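Local atomic coordinates of PhiRv1 phage protein (Mycobacterium tuberculosis, PDB entry 6LG3), a protein that is a small mycobacterial prophage-encoded toxin, linked to activation of a RACK1-NLRP3-gasdermin D pyroptosis and IL-1 beta immune pathway. Residues A[6-9]-A[10-14]; A[17-21]-A[22-26]; A[34-38]-A[39-43]; A[52-56]-A[57-61]. All coordinates share one frame; numbering follows the deposited sequence.

Contact 1: residues A[6-9]-A[10-14]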
ATOM      1  N   GLU A   6       4.874   3.553  -8.361  1.00 35.78           N
ATOM      2  CA  GLU A   6       3.498   3.493  -7.878  1.00 34.10           C
ATOM      3  C   GLU A   6       3.353   2.482  -6.746  1.00 28.92           C
ATOM      4  O   GLU A   6       2.661   2.753  -5.758  1.00 25.08           O
ATOM      5  CB  GLU A   6       2.548   3.163  -9.028  1.00 29.14           C
ATOM      6  CG  GLU A   6       2.277   4.350  -9.954  1.00 36.56           C
ATOM      7  CD  GLU A   6       1.544   3.947 -11.225  1.00 44.15           C
ATOM      8  OE1 GLU A   6       1.625   2.763 -11.616  1.00 42.89           O
ATOM      9  OE2 GLU A   6       0.882   4.813 -11.832  1.00 45.10           O
ATOM     10  N   ARG A   7       4.003   1.318  -6.866  1.00 28.31           N
ATOM     11  CA  ARG A   7       3.961   0.345  -5.770  1.00 33.82           C
ATOM     12  C   ARG A   7       4.616   0.907  -4.515  1.00 36.06           C
ATOM     13  O   ARG A   7       4.108   0.723  -3.401  1.00 28.56           O
ATOM     14  CB  ARG A   7       4.640  -0.968  -6.181  1.00 38.20           C
ATOM     15  CG  ARG A   7       3.964  -1.707  -7.329  1.00 50.08           C
ATOM     16  CD  ARG A   7       4.689  -3.007  -7.674  1.00 58.97           C
ATOM     17  NE  ARG A   7       4.385  -3.442  -9.035  1.00 68.01           N
ATOM     18  CZ  ARG A   7       3.405  -4.282  -9.358  1.00 71.03           C
ATOM     19  NH1 ARG A   7       2.621  -4.793  -8.415  1.00 66.08           N
ATOM     20  NH2 ARG A   7       3.209  -4.612 -10.628  1.00 72.69           N
ATOM     21  N   GLN A   8       5.749   1.598  -4.681  1.00 37.77           N
ATOM     22  CA  GLN A   8       6.429   2.209  -3.546  1.00 36.06           C
ATOM     23  C   GLN A   8       5.525   3.216  -2.838  1.00 34.50           C
ATOM     24  O   GLN A   8       5.433   3.221  -1.600  1.00 32.84           O
ATOM     25  CB  GLN A   8       7.723   2.864  -4.030  1.00 37.75           C
ATOM     26  CG  GLN A   8       8.724   3.186  -2.948  1.00 56.54           C
ATOM     27  CD  GLN A   8      10.089   3.530  -3.522  1.00 72.38           C
ATOM     28  OE1 GLN A   8      10.904   2.643  -3.788  1.00 77.01           O
ATOM     29  NE2 GLN A   8      10.340   4.822  -3.725  1.00 75.53           N
ATOM     30  N   LEU A   9       4.826   4.058  -3.609  1.00 29.28           N
ATOM     31  CA  LEU A   9       3.913   5.023  -3.003  1.00 29.13           C
ATOM     32  C   LEU A   9       2.760   4.324  -2.279  1.00 33.83           C
ATOM     33  O   LEU A   9       2.374   4.728  -1.171  1.00 30.80           O
ATOM     34  CB  LEU A   9       3.400   5.986  -4.075  1.00 26.04           C
ATOM     35  CG  LEU A   9       2.449   7.091  -3.627  1.00 34.38           C
ATOM     36  CD1 LEU A   9       2.994   7.823  -2.413  1.00 36.63           C
ATOM     37  CD2 LEU A   9       2.245   8.057  -4.794  1.00 35.94           C
ATOM     38  N   MET A  10       2.208   3.262  -2.872  1.00 30.93           N
ATOM     39  CA  MET A  10       1.147   2.529  -2.184  1.00 25.22           C
ATOM     40  C   MET A  10       1.651   1.933  -0.871  1.00 27.13           C
ATOM     41  O   MET A  10       0.930   1.928   0.133  1.00 27.60           O
ATOM     42  CB  MET A  10       0.573   1.435  -3.091  1.00 24.96           C
ATOM     43  CG  MET A  10      -0.221   1.971  -4.309  1.00 27.39           C
ATOM     44  SD  MET A  10      -1.794   2.726  -3.836  1.00 30.15           S
ATOM     45  CE  MET A  10      -2.781   1.308  -3.312  1.00 29.78           C
ATOM     46  N   HIS A  11       2.893   1.452  -0.850  1.00 26.23           N
ATOM     47  CA  HIS A  11       3.439   0.915   0.394  1.00 34.88           C
ATOM     48  C   HIS A  11       3.597   2.010   1.446  1.00 36.01           C
ATOM     49  O   HIS A  11       3.297   1.789   2.629  1.00 30.33           O
ATOM     50  CB  HIS A  11       4.776   0.226   0.130  1.00 39.47           C
ATOM     51  CG  HIS A  11       5.272  -0.591   1.280  1.00 50.23           C
ATOM     52  ND1 HIS A  11       4.922  -1.914   1.459  1.00 54.86           N
ATOM     53  CD2 HIS A  11       6.087  -0.274   2.314  1.00 52.73           C
ATOM     54  CE1 HIS A  11       5.503  -2.377   2.551  1.00 55.78           C
ATOM     55  NE2 HIS A  11       6.215  -1.401   3.088  1.00 54.24           N
ATOM     56  N   GLU A  12       4.054   3.203   1.036  1.00 29.91           N
ATOM     57  CA  GLU A  12       4.187   4.295   1.998  1.00 30.59           C
ATOM     58  C   GLU A  12       2.830   4.694   2.572  1.00 31.10           C
ATOM     59  O   GLU A  12       2.694   4.899   3.792  1.00 29.98           O
ATOM     60  CB  GLU A  12       4.885   5.486   1.341  1.00 37.57           C
ATOM     61  CG  GLU A  12       6.296   5.153   0.857  1.00 56.23           C
ATOM     62  CD  GLU A  12       6.952   6.291   0.080  1.00 75.26           C
ATOM     63  OE1 GLU A  12       7.967   6.034  -0.609  1.00 72.74           O
ATOM     64  OE2 GLU A  12       6.458   7.439   0.156  1.00 85.05           O
ATOM     65  N   LEU A  13       1.806   4.780   1.712  1.00 30.44           N
ATOM     66  CA  LEU A  13       0.451   5.046   2.189  1.00 30.70           C
ATOM     67  C   LEU A  13      -0.033   3.958   3.152  1.00 27.48           C
ATOM     68  O   LEU A  13      -0.757   4.249   4.115  1.00 31.07           O
ATOM     69  CB  LEU A  13      -0.510   5.162   1.007  1.00 25.55           C
ATOM     70  CG  LEU A  13      -0.250   6.265  -0.020  1.00 33.95           C
ATOM     71  CD1 LEU A  13      -1.279   6.156  -1.133  1.00 33.70           C
ATOM     72  CD2 LEU A  13      -0.328   7.620   0.646  1.00 38.47           C
ATOM     73  N   ALA A  14       0.328   2.696   2.895  1.00 28.78           N
ATOM     74  CA  ALA A  14      -0.089   1.626   3.802  1.00 29.57           C
ATOM     75  C   ALA A  14       0.586   1.752   5.160  1.00 30.01           C
ATOM     76  O   ALA A  14      -0.062   1.560   6.197  1.00 32.25           O
ATOM     77  CB  ALA A  14       0.202   0.261   3.185  1.00 32.59           C
TER
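Leu9 and Leu13, one helical turn apart, meet through different first torsions. In Leu9, CG lies trans to the backbone N (chi1 -179°), beside its carbonyl carbon, and CD1 extends toward the next turn, whereas Leu13 turns CG back beside its own N (chi1 -61°). Leu9 CD1 thus comes to 4.3 Å from Leu13 CG, a loose apolar touch, while Leu13 CG rests 3.3 Å from Leu9 O. Gln8 and Glu12 repeat this opposition on the exposed side. The two extended chains pass at an angle, with Gln8 CG 3.8 Å from Glu12 OE1, and the amide and carboxylate planes are only 16° apart. Beneath the side chains run regular i to i+4 bonds of 2.9 to 3.0 Å, from Met10 N to Glu6 O, His11 N to Arg7 O, Glu12 N to Gln8 O and Leu13 N to Leu9 O. Met10 bends at both chi2 and chi3 to pack on Ala51, Leu53 and Val61 of the sheet, and Leu9 reaches Leu68 and His71 of helix 65-73. The chemistry is that of an amphipathic helix: backbone bonds supply its order, apolar chains join it to the sheet and the C-terminal helix, and Gln8 and Glu12 occupy its exposed side.

Contact 2: residues A[17-21]-A[22-26]; sequences VVCSQ and TGCSP
Thr22 and Gly23 close the last turn of helix 4-22 with backbone bonds to Val18 and Cys19. Thr22 N reaches Val18 O at 2.9 Å and Gly23 N reaches Cys19 O at 2.8 Å, both well short of straight, with N-H...O angles of 136°. Gly23 then leaves the helix with positive phi (72°). Side-chain bonds add to these: Thr22 OG1 appears to donate to Val18 O (2.8 Å), and by accepting from Cys24 N it fits an ST turn; since OG1 is crowded in the model, both bonds are less sure. One water joins the two sides, giving a firm bond to Cys24 O (2.6 Å) and a weak one to Cys19 O.

Most of the van der Waals contacts involve sulfur. Cys19 SG, set beside its own backbone N (chi1 -70°), lies 3.6 Å from Cys24 O and also touches Pro26 CD. It stands 4.3 Å from Cys24 SG, so the two cysteines are neighbours but not a disulfide. Val18 CG1 reaches Cys24 SG at 4.0 Å. Ser25, the N-cap of the following helix, makes a weak bond to Ala28 N. Polar groups therefore finish one helix and start the next, while the two thiols and Val18 pack against Ala29 where the helices meet.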
ATOM      1  N   VAL A  17      -1.305   4.247   7.017  1.00 34.76           N
ATOM      2  CA  VAL A  17      -2.582   3.730   7.504  1.00 35.26           C
ATOM      3  C   VAL A  17      -2.370   2.894   8.758  1.00 30.05           C
ATOM      4  O   VAL A  17      -3.109   3.017   9.745  1.00 32.52           O
ATOM      5  CB  VAL A  17      -3.291   2.916   6.404  1.00 38.21           C
ATOM      6  CG1 VAL A  17      -4.493   2.162   6.992  1.00 36.65           C
ATOM      7  CG2 VAL A  17      -3.727   3.823   5.261  1.00 35.90           C
ATOM      8  N   VAL A  18      -1.361   2.019   8.735  1.00 26.10           N
ATOM      9  CA  VAL A  18      -1.128   1.147   9.884  1.00 32.11           C
ATOM     10  C   VAL A  18      -0.755   1.977  11.101  1.00 35.66           C
ATOM     11  O   VAL A  18      -1.234   1.720  12.216  1.00 31.94           O
ATOM     12  CB  VAL A  18      -0.050   0.096   9.562  1.00 28.09           C
ATOM     13  CG1 VAL A  18       0.249  -0.762  10.800  1.00 27.59           C
ATOM     14  CG2 VAL A  18      -0.499  -0.791   8.405  1.00 30.91           C
ATOM     15  N   CYS A  19       0.095   2.995  10.904  1.00 32.54           N
ATOM     16  CA  CYS A  19       0.482   3.858  12.017  1.00 32.10           C
ATOM     17  C   CYS A  19      -0.724   4.585  12.582  1.00 34.54           C
ATOM     18  O   CYS A  19      -0.877   4.701  13.805  1.00 34.67           O
ATOM     19  CB  CYS A  19       1.538   4.865  11.566  1.00 36.22           C
ATOM     20  SG  CYS A  19       3.159   4.157  11.212  1.00 37.38           S
ATOM     21  N   SER A  20      -1.592   5.079  11.701  1.00 29.92           N
ATOM     22  CA  SER A  20      -2.781   5.793  12.153  1.00 37.24           C
ATOM     23  C   SER A  20      -3.703   4.888  12.958  1.00 40.02           C
ATOM     24  O   SER A  20      -4.239   5.296  13.997  1.00 41.98           O
ATOM     25  CB  SER A  20      -3.525   6.377  10.953  1.00 45.96           C
ATOM     26  OG  SER A  20      -4.742   6.972  11.360  1.00 62.18           O
ATOM     27  N   GLN A  21      -3.907   3.656  12.495  1.00 37.91           N
ATOM     28  CA  GLN A  21      -4.873   2.787  13.152  1.00 41.77           C
ATOM     29  C   GLN A  21      -4.325   2.120  14.401  1.00 40.74           C
ATOM     30  O   GLN A  21      -5.115   1.692  15.247  1.00 43.33           O
ATOM     31  CB  GLN A  21      -5.375   1.719  12.178  1.00 48.39           C
ATOM     32  CG  GLN A  21      -6.276   2.278  11.084  1.00 58.63           C
ATOM     33  CD  GLN A  21      -6.971   1.196  10.289  1.00 66.44           C
ATOM     34  OE1 GLN A  21      -6.576   0.028  10.326  1.00 71.74           O
ATOM     35  NE2 GLN A  21      -8.023   1.573   9.574  1.00 69.59           N
ATOM     36  N   THR A  22      -3.000   2.007  14.543  1.00 37.32           N
ATOM     37  CA  THR A  22      -2.437   1.290  15.681  1.00 36.88           C
ATOM     38  C   THR A  22      -1.653   2.166  16.651  1.00 38.41           C
ATOM     39  O   THR A  22      -1.358   1.715  17.761  1.00 37.42           O
ATOM     40  CB  THR A  22      -1.511   0.160  15.202  1.00 38.57           C
ATOM     41  OG1 THR A  22      -0.318   0.717  14.645  1.00 36.73           O
ATOM     42  CG2 THR A  22      -2.198  -0.689  14.140  1.00 40.35           C
ATOM     43  N   GLY A  23      -1.304   3.390  16.266  1.00 37.84           N
ATOM     44  CA  GLY A  23      -0.405   4.171  17.097  1.00 36.65           C
ATOM     45  C   GLY A  23       1.037   3.714  17.092  1.00 35.75           C
ATOM     46  O   GLY A  23       1.839   4.248  17.860  1.00 34.89           O
ATOM     47  N   CYS A  24       1.398   2.745  16.255  1.00 36.21           N
ATOM     48  CA  CYS A  24       2.753   2.217  16.216  1.00 35.39           C
ATOM     49  C   CYS A  24       3.675   3.146  15.420  1.00 35.48           C
ATOM     50  O   CYS A  24       3.245   4.126  14.815  1.00 32.65           O
ATOM     51  CB  CYS A  24       2.764   0.816  15.602  1.00 32.33           C
ATOM     52  SG  CYS A  24       2.421   0.805  13.823  1.00 35.73           S
ATOM     53  N   SER A  25       4.966   2.818  15.429  1.00 35.61           N
ATOM     54  CA  SER A  25       5.956   3.567  14.674  1.00 39.07           C
ATOM     55  C   SER A  25       6.016   3.076  13.233  1.00 37.63           C
ATOM     56  O   SER A  25       5.536   1.984  12.919  1.00 32.96           O
ATOM     57  CB  SER A  25       7.331   3.422  15.321  1.00 45.84           C
ATOM     58  OG  SER A  25       7.811   2.096  15.169  1.00 42.34           O
ATOM     59  N   PRO A  26       6.600   3.872  12.330  1.00 38.32           N
ATOM     60  CA  PRO A  26       6.743   3.403  10.939  1.00 40.07           C
ATOM     61  C   PRO A  26       7.536   2.109  10.803  1.00 36.61           C
ATOM     62  O   PRO A  26       7.161   1.249   9.997  1.00 36.54           O
ATOM     63  CB  PRO A  26       7.440   4.584  10.248  1.00 38.79           C
ATOM     64  CG  PRO A  26       6.977   5.780  11.025  1.00 42.93           C
ATOM     65  CD  PRO A  26       6.895   5.310  12.465  1.00 37.92           C
TER
HETATM   66  O   HOH W   1       1.947   6.344  14.765  1.00 40.89           O

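Contact 3: residues A[34-38]-A[39-43]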
ATOM      1  N   GLU A  34       5.674  -6.537   6.128  1.00 27.55           N
ATOM      2  CA  GLU A  34       6.597  -7.566   5.662  1.00 32.82           C
ATOM      3  C   GLU A  34       6.141  -8.957   6.090  1.00 34.16           C
ATOM      4  O   GLU A  34       6.328  -9.932   5.345  1.00 30.74           O
ATOM      5  CB  GLU A  34       8.004  -7.267   6.181  1.00 33.21           C
ATOM      6  CG  GLU A  34       9.049  -8.326   5.868  1.00 41.51           C
ATOM      7  CD  GLU A  34       9.385  -8.410   4.391  1.00 48.74           C
ATOM      8  OE1 GLU A  34      10.088  -9.368   4.002  1.00 51.00           O
ATOM      9  OE2 GLU A  34       8.957  -7.521   3.623  1.00 51.51           O
ATOM     10  N   SER A  35       5.526  -9.072   7.274  1.00 36.64           N
ATOM     11  CA  SER A  35       4.967 -10.357   7.689  1.00 37.81           C
ATOM     12  C   SER A  35       3.851 -10.805   6.748  1.00 25.77           C
ATOM     13  O   SER A  35       3.763 -11.993   6.380  1.00 27.52           O
ATOM     14  CB  SER A  35       4.452 -10.257   9.125  1.00 41.17           C
ATOM     15  OG  SER A  35       4.103 -11.530   9.624  1.00 47.33           O
ATOM     16  N   PHE A  36       2.990  -9.861   6.337  1.00 27.33           N
ATOM     17  CA  PHE A  36       1.971 -10.203   5.345  1.00 31.34           C
ATOM     18  C   PHE A  36       2.595 -10.615   4.013  1.00 34.14           C
ATOM     19  O   PHE A  36       2.096 -11.528   3.340  1.00 34.13           O
ATOM     20  CB  PHE A  36       1.027  -9.029   5.129  1.00 29.50           C
ATOM     21  CG  PHE A  36       0.070  -8.802   6.256  1.00 33.30           C
ATOM     22  CD1 PHE A  36      -0.901  -9.747   6.561  1.00 36.50           C
ATOM     23  CD2 PHE A  36       0.112  -7.620   6.985  1.00 34.90           C
ATOM     24  CE1 PHE A  36      -1.793  -9.530   7.594  1.00 40.55           C
ATOM     25  CE2 PHE A  36      -0.786  -7.393   8.014  1.00 40.03           C
ATOM     26  CZ  PHE A  36      -1.738  -8.351   8.316  1.00 42.05           C
ATOM     27  N   ALA A  37       3.665  -9.932   3.596  1.00 27.70           N
ATOM     28  CA  ALA A  37       4.321 -10.298   2.346  1.00 29.42           C
ATOM     29  C   ALA A  37       4.869 -11.719   2.406  1.00 29.28           C
ATOM     30  O   ALA A  37       4.721 -12.495   1.451  1.00 31.64           O
ATOM     31  CB  ALA A  37       5.441  -9.305   2.029  1.00 28.33           C
ATOM     32  N   LYS A  38       5.513 -12.074   3.517  1.00 28.70           N
ATOM     33  CA  LYS A  38       6.039 -13.425   3.658  1.00 30.74           C
ATOM     34  C   LYS A  38       4.915 -14.458   3.626  1.00 31.48           C
ATOM     35  O   LYS A  38       5.077 -15.547   3.057  1.00 33.46           O
ATOM     36  CB  LYS A  38       6.854 -13.512   4.949  1.00 31.04           C
ATOM     37  CG  LYS A  38       7.153 -14.921   5.444  1.00 40.79           C
ATOM     38  CD  LYS A  38       7.951 -14.865   6.739  1.00 45.85           C
ATOM     39  CE  LYS A  38       7.374 -15.843   7.746  1.00 52.51           C
ATOM     40  NZ  LYS A  38       7.147 -17.184   7.135  1.00 59.40           N
ATOM     41  N   ASP A  39       3.744 -14.121   4.190  1.00 35.55           N
ATOM     42  CA  ASP A  39       2.639 -15.074   4.094  1.00 37.62           C
ATOM     43  C   ASP A  39       1.979 -15.089   2.714  1.00 40.18           C
ATOM     44  O   ASP A  39       1.170 -15.977   2.438  1.00 36.34           O
ATOM     45  CB  ASP A  39       1.598 -14.784   5.179  1.00 49.70           C
ATOM     46  CG  ASP A  39       0.797 -16.021   5.576  1.00 75.76           C
ATOM     47  OD1 ASP A  39       0.745 -16.316   6.788  1.00 86.28           O
ATOM     48  OD2 ASP A  39       0.196 -16.686   4.705  1.00 83.31           O
ATOM     49  N   GLY A  40       2.318 -14.155   1.830  1.00 30.83           N
ATOM     50  CA  GLY A  40       1.721 -14.135   0.509  1.00 31.85           C
ATOM     51  C   GLY A  40       0.378 -13.442   0.440  1.00 37.28           C
ATOM     52  O   GLY A  40      -0.355 -13.626  -0.537  1.00 39.15           O
ATOM     53  N   THR A  41       0.024 -12.656   1.457  1.00 33.68           N
ATOM     54  CA  THR A  41      -1.266 -11.979   1.508  1.00 34.93           C
ATOM     55  C   THR A  41      -1.141 -10.464   1.386  1.00 37.12           C
ATOM     56  O   THR A  41      -2.109  -9.744   1.666  1.00 41.01           O
ATOM     57  CB  THR A  41      -2.006 -12.347   2.797  1.00 36.36           C
ATOM     58  OG1 THR A  41      -1.271 -11.872   3.933  1.00 41.14           O
ATOM     59  CG2 THR A  41      -2.166 -13.855   2.904  1.00 42.51           C
ATOM     60  N   LEU A  42       0.021  -9.955   0.977  1.00 31.32           N
ATOM     61  CA  LEU A  42       0.183  -8.534   0.675  1.00 27.59           C
ATOM     62  C   LEU A  42       0.028  -8.381  -0.828  1.00 36.87           C
ATOM     63  O   LEU A  42       0.934  -8.730  -1.591  1.00 37.16           O
ATOM     64  CB  LEU A  42       1.532  -8.000   1.149  1.00 29.18           C
ATOM     65  CG  LEU A  42       1.752  -6.487   1.006  1.00 34.74           C
ATOM     66  CD1 LEU A  42       0.757  -5.714   1.855  1.00 39.20           C
ATOM     67  CD2 LEU A  42       3.172  -6.125   1.387  1.00 38.50           C
ATOM     68  N   ILE A  43      -1.126  -7.875  -1.251  1.00 27.59           N
ATOM     69  CA  ILE A  43      -1.528  -7.898  -2.648  1.00 32.27           C
ATOM     70  C   ILE A  43      -1.676  -6.457  -3.097  1.00 32.82           C
ATOM     71  O   ILE A  43      -2.420  -5.686  -2.478  1.00 31.65           O
ATOM     72  CB  ILE A  43      -2.845  -8.665  -2.853  1.00 34.13           C
ATOM     73  CG1 ILE A  43      -2.741 -10.100  -2.322  1.00 39.93           C
ATOM     74  CG2 ILE A  43      -3.250  -8.635  -4.323  1.00 34.41           C
ATOM     75  CD1 ILE A  43      -1.688 -10.923  -2.995  1.00 45.55           C
TER
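Phe36 and Thr41 meet where helix 26-39 ends, and the carbonyl of Phe36 accepts from Thr41. Thr41 N donates to Phe36 O at 3.0 Å with an N-H...O angle of 156°, a bond reaching back five residues. The Thr41 hydroxyl lies near the same oxygen, but at 3.4 Å its bond is weak and its proton is not settled. Asp39 N still follows the helical pattern, donating to Ser35 O at 3.1 Å. Gly40 N instead turns to Ala37 O (2.9 Å), coming from well above the carbonyl plane and away from the lone pairs. With Gly40 at positive phi (84°), the bonds from Thr41 N to Phe36 O and from Gly40 N to Ala37 O end the helix in a Schellman motif, after which Thr41 leads into strand 42-46. The backbone angles of Gly40 are ones that call for glycine.

Side chains fill in around the polar turn. Thr41 OG1 sits at the edge of the Phe36 ring, close to its plane and 3.4 Å from CD1, put there by a chi1 of 64° that places the hydroxyl between the backbone N and the carbonyl carbon. Leu42 folds back over the helix: its CB lies 4.1 Å from Phe36 CB, and its CD2 meets Ala37 CB at 4.0 Å. Beyond the turn, Thr41 pairs through its backbone with Gly56 and Ile43 with Glu54, while Phe36 rests on Ala55 and Leu42 on Leu53.

Contact 4: residues A[52-56]-A[57-61]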
ATOM      1  N   TYR A  52      -5.234  -0.612  -5.224  1.00 25.84           N
ATOM      2  CA  TYR A  52      -5.537  -1.129  -3.901  1.00 24.77           C
ATOM      3  C   TYR A  52      -4.338  -1.880  -3.349  1.00 31.85           C
ATOM      4  O   TYR A  52      -3.639  -2.589  -4.085  1.00 30.57           O
ATOM      5  CB  TYR A  52      -6.733  -2.084  -3.914  1.00 31.16           C
ATOM      6  CG  TYR A  52      -7.882  -1.646  -4.788  1.00 33.37           C
ATOM      7  CD1 TYR A  52      -7.848  -1.857  -6.161  1.00 40.02           C
ATOM      8  CD2 TYR A  52      -9.007  -1.046  -4.243  1.00 31.92           C
ATOM      9  CE1 TYR A  52      -8.882  -1.470  -6.964  1.00 37.77           C
ATOM     10  CE2 TYR A  52     -10.062  -0.660  -5.045  1.00 34.33           C
ATOM     11  CZ  TYR A  52      -9.990  -0.875  -6.409  1.00 40.38           C
ATOM     12  OH  TYR A  52     -11.030  -0.494  -7.238  1.00 41.90           O
ATOM     13  N   LEU A  53      -4.121  -1.718  -2.045  1.00 27.54           N
ATOM     14  CA  LEU A  53      -3.167  -2.517  -1.287  1.00 30.12           C
ATOM     15  C   LEU A  53      -3.961  -3.236  -0.209  1.00 30.05           C
ATOM     16  O   LEU A  53      -4.591  -2.586   0.649  1.00 25.89           O
ATOM     17  CB  LEU A  53      -2.047  -1.661  -0.679  1.00 28.26           C
ATOM     18  CG  LEU A  53      -0.904  -2.408   0.036  1.00 32.78           C
ATOM     19  CD1 LEU A  53       0.386  -1.600  -0.034  1.00 27.85           C
ATOM     20  CD2 LEU A  53      -1.254  -2.697   1.489  1.00 28.10           C
ATOM     21  N   GLU A  54      -3.945  -4.569  -0.293  1.00 27.84           N
ATOM     22  CA  GLU A  54      -4.619  -5.481   0.623  1.00 31.27           C
ATOM     23  C   GLU A  54      -3.605  -6.211   1.484  1.00 35.10           C
ATOM     24  O   GLU A  54      -2.561  -6.655   0.988  1.00 35.01           O
ATOM     25  CB  GLU A  54      -5.411  -6.561  -0.109  1.00 37.93           C
ATOM     26  CG  GLU A  54      -6.547  -6.168  -0.965  1.00 55.23           C
ATOM     27  CD  GLU A  54      -7.258  -7.408  -1.494  1.00 70.74           C
ATOM     28  OE1 GLU A  54      -6.866  -8.530  -1.089  1.00 70.25           O
ATOM     29  OE2 GLU A  54      -8.196  -7.269  -2.303  1.00 78.06           O
ATOM     30  N   ALA A  55      -3.947  -6.386   2.759  1.00 30.42           N
ATOM     31  CA  ALA A  55      -3.148  -7.167   3.695  1.00 33.51           C
ATOM     32  C   ALA A  55      -4.077  -8.156   4.375  1.00 36.37           C
ATOM     33  O   ALA A  55      -5.056  -7.751   5.010  1.00 35.25           O
ATOM     34  CB  ALA A  55      -2.455  -6.269   4.723  1.00 34.76           C
ATOM     35  N   GLY A  56      -3.790  -9.445   4.230  1.00 39.14           N
ATOM     36  CA  GLY A  56      -4.626 -10.452   4.867  1.00 40.52           C
ATOM     37  C   GLY A  56      -6.083 -10.372   4.466  1.00 42.52           C
ATOM     38  O   GLY A  56      -6.968 -10.504   5.321  1.00 47.42           O
ATOM     39  N   GLY A  57      -6.354 -10.116   3.184  1.00 44.39           N
ATOM     40  CA  GLY A  57      -7.708 -10.075   2.668  1.00 46.51           C
ATOM     41  C   GLY A  57      -8.470  -8.791   2.917  1.00 48.55           C
ATOM     42  O   GLY A  57      -9.624  -8.686   2.482  1.00 55.84           O
ATOM     43  N   ASN A  58      -7.876  -7.816   3.600  1.00 38.65           N
ATOM     44  CA  ASN A  58      -8.517  -6.535   3.863  1.00 40.38           C
ATOM     45  C   ASN A  58      -7.797  -5.423   3.120  1.00 37.93           C
ATOM     46  O   ASN A  58      -6.563  -5.383   3.094  1.00 35.99           O
ATOM     47  CB  ASN A  58      -8.538  -6.217   5.356  1.00 45.44           C
ATOM     48  CG  ASN A  58      -8.917  -7.414   6.192  1.00 58.42           C
ATOM     49  OD1 ASN A  58      -9.899  -8.092   5.897  1.00 63.70           O
ATOM     50  ND2 ASN A  58      -8.142  -7.687   7.238  1.00 59.59           N
ATOM     51  N   VAL A  59      -8.577  -4.520   2.528  1.00 37.82           N
ATOM     52  CA  VAL A  59      -8.002  -3.387   1.811  1.00 33.28           C
ATOM     53  C   VAL A  59      -7.487  -2.370   2.815  1.00 35.54           C
ATOM     54  O   VAL A  59      -8.263  -1.781   3.578  1.00 37.89           O
ATOM     55  CB  VAL A  59      -9.025  -2.751   0.864  1.00 36.31           C
ATOM     56  CG1 VAL A  59      -8.402  -1.512   0.203  1.00 29.68           C
ATOM     57  CG2 VAL A  59      -9.487  -3.755  -0.179  1.00 39.77           C
ATOM     58  N   LEU A  60      -6.173  -2.155   2.821  1.00 28.20           N
ATOM     59  CA  LEU A  60      -5.581  -1.113   3.644  1.00 27.72           C
ATOM     60  C   LEU A  60      -5.594   0.237   2.941  1.00 33.56           C
ATOM     61  O   LEU A  60      -5.799   1.266   3.594  1.00 33.75           O
ATOM     62  CB  LEU A  60      -4.140  -1.472   4.009  1.00 30.98           C
ATOM     63  CG  LEU A  60      -3.889  -2.465   5.145  1.00 38.30           C
ATOM     64  CD1 LEU A  60      -2.399  -2.651   5.336  1.00 35.95           C
ATOM     65  CD2 LEU A  60      -4.530  -2.009   6.435  1.00 42.24           C
ATOM     66  N   VAL A  61      -5.363   0.253   1.623  1.00 33.06           N
ATOM     67  CA  VAL A  61      -5.219   1.505   0.881  1.00 28.56           C
ATOM     68  C   VAL A  61      -5.979   1.400  -0.428  1.00 28.51           C
ATOM     69  O   VAL A  61      -5.879   0.391  -1.131  1.00 29.43           O
ATOM     70  CB  VAL A  61      -3.738   1.838   0.578  1.00 30.45           C
ATOM     71  CG1 VAL A  61      -3.614   3.162  -0.206  1.00 35.78           C
ATOM     72  CG2 VAL A  61      -2.910   1.880   1.845  1.00 36.14           C
TER
HETATM   73  O   HOH W   2      -4.903  -9.804   1.045  1.00 40.15           O
HETATM   74  O   HOH W   3      -5.315  -7.097   7.712  1.00 43.56           O
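Leu53 O receives two donors, Leu60 N at 2.7 Å and Val61 N at 3.1 Å, both in its carbonyl plane. Leu53 N completes the pairing with Val61 O at 2.9 Å. Towards the turn, Ala55 N donates to Asn58 O (2.8 Å), and Asn58 N returns a longer bond to Ala55 O from above the carbonyl plane. Leu60 CD1 lies against Ala55 CB (3.7 Å) and Leu53 CD2 (4.0 Å), its branch directed there by CG standing trans to the carbonyl carbon. On the face carrying Glu54 and Val59, Glu54 CG passes across Val59 CG2 at 3.9 Å. Two waters bridge across the turn, one between Glu54 OE1 and Gly57 N, the other between Ala55 O and Asn58 ND2. Further out, Leu13 and Ala14 of helix 4-22 cover Val61, and Leu33 meets Leu60. Tyr52 OH is hydrogen-bonded to Asp47, and the tyrosine ring makes a cation-pi contact with Arg45. Gly56 and Gly57, both at positive phi, form the type I' turn of a two-residue beta hairpin, and Leu60 and Val61 facing Leu53 together make a classic beta bulge.

Overall arrangement
From the N terminus the four contacts follow in series, none nested in or crossing another. Contact 1 lies within helix 4-22; contact 2 ends that helix and closes the bend into helix 26-39, whose far end contact 3 turns into strand 42-46. Contact 4 closes the hairpin of strands 50-55 and 58-64. Strands 42-46 and 50-55 are neighbours, and they join contacts 3 and 4 in one antiparallel sheet. Contact 1 packs against this hairpin through Met10 and Ala14, contact 2 through Val17 and Val18, and in this way helix 4-22 is packed on the sheet.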